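PDB 3GRC: sensor protein, Kinase from Polaromonas sp. JS666, which probably takes part in two-component signalling through a CheY-like receiver domain that accepts a phosphoryl group on an aspartate. Local coordinates for residues R8-D14 / Y51-D57. Sequence-based numbering, arbitrary orientation.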
ATOM      1  N   ARG A   8       9.083   7.872  -2.702  1.00 28.12           N
ATOM      2  CA  ARG A   8       9.218   6.760  -1.763  1.00 26.19           C
ATOM      3  C   ARG A   8       7.906   6.063  -1.401  1.00 23.89           C
ATOM      4  O   ARG A   8       6.905   6.710  -1.096  1.00 25.70           O
ATOM      5  CB  ARG A   8       9.944   7.233  -0.500  1.00 26.32           C
ATOM      6  CG  ARG A   8      10.274   6.110   0.490  1.00 31.70           C
ATOM      7  CD  ARG A   8      11.123   6.593   1.685  1.00 31.71           C
ATOM      8  NE  ARG A   8      12.510   6.774   1.283  1.00 36.27           N
ATOM      9  CZ  ARG A   8      13.533   6.053   1.721  1.00 34.87           C
ATOM     10  NH1 ARG A   8      13.359   5.085   2.600  1.00 34.79           N
ATOM     11  NH2 ARG A   8      14.741   6.297   1.253  1.00 38.78           N
ATOM     12  N   ILE A   9       7.922   4.734  -1.434  1.00 21.98           N
ATOM     13  CA  ILE A   9       6.735   3.934  -1.128  1.00 21.04           C
ATOM     14  C   ILE A   9       6.854   3.225   0.218  1.00 19.79           C
ATOM     15  O   ILE A   9       7.911   2.702   0.548  1.00 21.58           O
ATOM     16  CB  ILE A   9       6.518   2.841  -2.194  1.00 21.09           C
ATOM     17  CG1 ILE A   9       6.477   3.461  -3.592  1.00 21.01           C
ATOM     18  CG2 ILE A   9       5.245   2.061  -1.899  1.00 20.69           C
ATOM     19  CD1 ILE A   9       5.403   4.487  -3.779  1.00 21.80           C
ATOM     20  N   LEU A  10       5.784   3.211   1.003  1.00 18.59           N
ATOM     21  CA  LEU A  10       5.818   2.498   2.271  1.00 16.72           C
ATOM     22  C   LEU A  10       5.140   1.139   2.071  1.00 16.98           C
ATOM     23  O   LEU A  10       3.942   1.063   1.807  1.00 18.51           O
ATOM     24  CB  LEU A  10       5.097   3.275   3.371  1.00 17.81           C
ATOM     25  CG  LEU A  10       4.951   2.545   4.714  1.00 19.09           C
ATOM     26  CD1 LEU A  10       6.310   2.311   5.364  1.00 18.49           C
ATOM     27  CD2 LEU A  10       4.075   3.382   5.638  1.00 22.56           C
ATOM     28  N   ILE A  11       5.928   0.079   2.179  1.00 14.98           N
ATOM     29  CA  ILE A  11       5.451  -1.286   2.020  1.00 16.26           C
ATOM     30  C   ILE A  11       5.031  -1.894   3.356  1.00 16.73           C
ATOM     31  O   ILE A  11       5.863  -2.085   4.238  1.00 19.09           O
ATOM     32  CB  ILE A  11       6.560  -2.197   1.450  1.00 14.85           C
ATOM     33  CG1 ILE A  11       7.069  -1.641   0.128  1.00 14.02           C
ATOM     34  CG2 ILE A  11       6.041  -3.623   1.308  1.00 13.00           C
ATOM     35  CD1 ILE A  11       8.286  -2.367  -0.384  1.00 12.37           C
ATOM     36  N   CYS A  12       3.750  -2.200   3.502  1.00 18.12           N
ATOM     37  CA  CYS A  12       3.258  -2.819   4.724  1.00 18.71           C
ATOM     38  C   CYS A  12       2.881  -4.232   4.321  1.00 20.31           C
ATOM     39  O   CYS A  12       1.839  -4.456   3.682  1.00 19.92           O
ATOM     40  CB  CYS A  12       2.039  -2.072   5.261  1.00 21.54           C
ATOM     41  SG  CYS A  12       1.277  -2.773   6.735  1.00 25.21           S
ATOM     42  N   GLU A  13       3.736  -5.182   4.693  1.00 19.25           N
ATOM     43  CA  GLU A  13       3.537  -6.577   4.330  1.00 19.34           C
ATOM     44  C   GLU A  13       3.982  -7.512   5.442  1.00 20.00           C
ATOM     45  O   GLU A  13       5.073  -7.382   5.992  1.00 18.10           O
ATOM     46  CB  GLU A  13       4.312  -6.869   3.034  1.00 19.25           C
ATOM     47  CG  GLU A  13       4.509  -8.349   2.666  1.00 20.02           C
ATOM     48  CD  GLU A  13       3.218  -9.088   2.363  1.00 19.68           C
ATOM     49  OE1 GLU A  13       2.496  -8.684   1.437  1.00 22.25           O
ATOM     50  OE2 GLU A  13       2.931 -10.079   3.049  1.00 25.73           O
ATOM     51  N   ASP A  14       3.113  -8.449   5.772  1.00 19.10           N
ATOM     52  CA  ASP A  14       3.387  -9.422   6.810  1.00 21.25           C
ATOM     53  C   ASP A  14       4.452 -10.461   6.428  1.00 20.76           C
ATOM     54  O   ASP A  14       5.226 -10.901   7.276  1.00 22.89           O
ATOM     55  CB  ASP A  14       2.091 -10.145   7.189  1.00 21.89           C
ATOM     56  CG  ASP A  14       2.308 -11.214   8.242  1.00 24.98           C
ATOM     57  OD1 ASP A  14       2.680 -10.871   9.376  1.00 25.30           O
ATOM     58  OD2 ASP A  14       2.121 -12.405   7.930  1.00 30.05           O
ATOM     59  N   TYR A  51       5.820  10.126   1.973  1.00 32.88           N
ATOM     60  CA  TYR A  51       5.651   8.935   1.142  1.00 31.04           C
ATOM     61  C   TYR A  51       4.701   9.257  -0.007  1.00 29.75           C
ATOM     62  O   TYR A  51       3.675   9.890   0.203  1.00 30.03           O
ATOM     63  CB  TYR A  51       5.073   7.776   1.959  1.00 30.52           C
ATOM     64  CG  TYR A  51       6.072   7.112   2.874  1.00 28.87           C
ATOM     65  CD1 TYR A  51       7.134   6.370   2.358  1.00 26.40           C
ATOM     66  CD2 TYR A  51       5.988   7.275   4.256  1.00 28.01           C
ATOM     67  CE1 TYR A  51       8.086   5.818   3.194  1.00 26.56           C
ATOM     68  CE2 TYR A  51       6.939   6.726   5.103  1.00 27.09           C
ATOM     69  CZ  TYR A  51       7.988   6.002   4.571  1.00 26.86           C
ATOM     70  OH  TYR A  51       8.943   5.494   5.414  1.00 26.12           O
ATOM     71  N   ALA A  52       5.052   8.832  -1.217  1.00 28.09           N
ATOM     72  CA  ALA A  52       4.207   9.068  -2.385  1.00 26.81           C
ATOM     73  C   ALA A  52       3.011   8.112  -2.340  1.00 26.85           C
ATOM     74  O   ALA A  52       1.934   8.428  -2.854  1.00 27.04           O
ATOM     75  CB  ALA A  52       4.995   8.843  -3.658  1.00 24.72           C
ATOM     76  N   ALA A  53       3.202   6.946  -1.726  1.00 24.71           N
ATOM     77  CA  ALA A  53       2.135   5.971  -1.638  1.00 24.05           C
ATOM     78  C   ALA A  53       2.487   4.823  -0.702  1.00 24.77           C
ATOM     79  O   ALA A  53       3.612   4.698  -0.241  1.00 24.83           O
ATOM     80  CB  ALA A  53       1.821   5.427  -3.024  1.00 24.42           C
HETATM   81  N   MSE A  54       1.497   3.995  -0.416  1.00 24.54           N
HETATM   82  CA  MSE A  54       1.646   2.819   0.438  1.00 24.55           C
HETATM   83  C   MSE A  54       1.035   1.610  -0.249  1.00 23.61           C
HETATM   84  O   MSE A  54       0.040   1.732  -0.973  1.00 24.34           O
HETATM   85  CB  MSE A  54       0.925   3.013   1.791  1.00 28.21           C
HETATM   86  CG  MSE A  54       0.871   1.767   2.691  1.00 34.53           C
HETATM   87 SE   MSE A  54       0.118   2.172   4.485  1.00 41.64          SE
HETATM   88  CE  MSE A  54       0.394   0.365   5.263  1.00 39.67           C
ATOM     89  N   THR A  55       1.640   0.446  -0.050  1.00 20.02           N
ATOM     90  CA  THR A  55       1.080  -0.790  -0.576  1.00 19.74           C
ATOM     91  C   THR A  55       0.613  -1.485   0.692  1.00 19.63           C
ATOM     92  O   THR A  55       1.324  -1.489   1.705  1.00 19.32           O
ATOM     93  CB  THR A  55       2.125  -1.668  -1.309  1.00 19.40           C
ATOM     94  OG1 THR A  55       3.103  -2.152  -0.383  1.00 17.58           O
ATOM     95  CG2 THR A  55       2.809  -0.863  -2.393  1.00 21.66           C
ATOM     96  N   VAL A  56      -0.584  -2.063   0.645  1.00 19.37           N
ATOM     97  CA  VAL A  56      -1.136  -2.722   1.817  1.00 19.05           C
ATOM     98  C   VAL A  56      -1.560  -4.170   1.654  1.00 19.79           C
ATOM     99  O   VAL A  56      -2.321  -4.526   0.759  1.00 19.21           O
ATOM    100  CB  VAL A  56      -2.350  -1.948   2.349  1.00 21.83           C
ATOM    101  CG1 VAL A  56      -2.943  -2.662   3.565  1.00 22.03           C
ATOM    102  CG2 VAL A  56      -1.933  -0.540   2.697  1.00 26.04           C
ATOM    103  N   ASP A  57      -1.059  -4.997   2.554  1.00 21.13           N
ATOM    104  CA  ASP A  57      -1.391  -6.408   2.592  1.00 23.66           C
ATOM    105  C   ASP A  57      -2.675  -6.480   3.413  1.00 26.13           C
ATOM    106  O   ASP A  57      -2.747  -5.927   4.508  1.00 26.84           O
ATOM    107  CB  ASP A  57      -0.270  -7.171   3.300  1.00 23.67           C
ATOM    108  CG  ASP A  57      -0.575  -8.647   3.472  1.00 28.82           C
ATOM    109  OD1 ASP A  57      -1.573  -9.137   2.886  1.00 27.50           O
ATOM    110  OD2 ASP A  57       0.208  -9.323   4.191  1.00 33.09           O
TER
HETATM  111  O   HOH W   1       2.443  -4.315   0.891  1.00 19.13           O
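Leu-10 CB sits 3.8 Å from the centroid of the Tyr-51 ring, a CH-pi contact over one face, while Arg-8 CD lies 3.5 Å from the ring's CE1. Tyr-51 CG stands anti to its own carbonyl carbon (chi1 -76°), which swings the ring across to the other strand. Beyond it, parallel strands 8-12 and 53-56 pair in register. Leu-10 is gripped twice, its N giving to Ala-53 O (2.9 Å) and its O taking Thr-55 N; Cys-12 does likewise with Thr-55 O and Asp-57 N. A water donates to Cys-12 O (2.9 Å) and is hydrogen-bonded to Thr-55 OG1.

Further out, Asp-34 is hydrogen-bonded to the Tyr-51 hydroxyl and salt-bridged to the Arg-8 guanidinium. With an alanine in place of Tyr-51, Leu-10 CB would probably lose its cover and Asp-34 the bonded hydroxyl. Helix 16-28 packs on Ile-9, Ile-11 and Thr-55, helix 39-48 on Leu-10, Cys-12 and Met-54, as in the CheY-like fold.

Past the strands, Glu-13 OE2 lies 3.0 Å from Asp-57 OD2, two acceptors of like charge, not hydrogen-bonded, their carboxylate planes 24° apart; Asp-14 N bonds that OD2 weakly (3.4 Å). Asp-15 N bonds Glu-13 OE2, and Asn-59 N and Ser-87 OG bond Asp-57 OD1. Lys-110 salt-bridges Glu-13 OE1 and probably eases this acidic crowding. Such a cluster is consistent with the receiver-domain acidic pocket, Asp-57 being the likely phosphoryl acceptor.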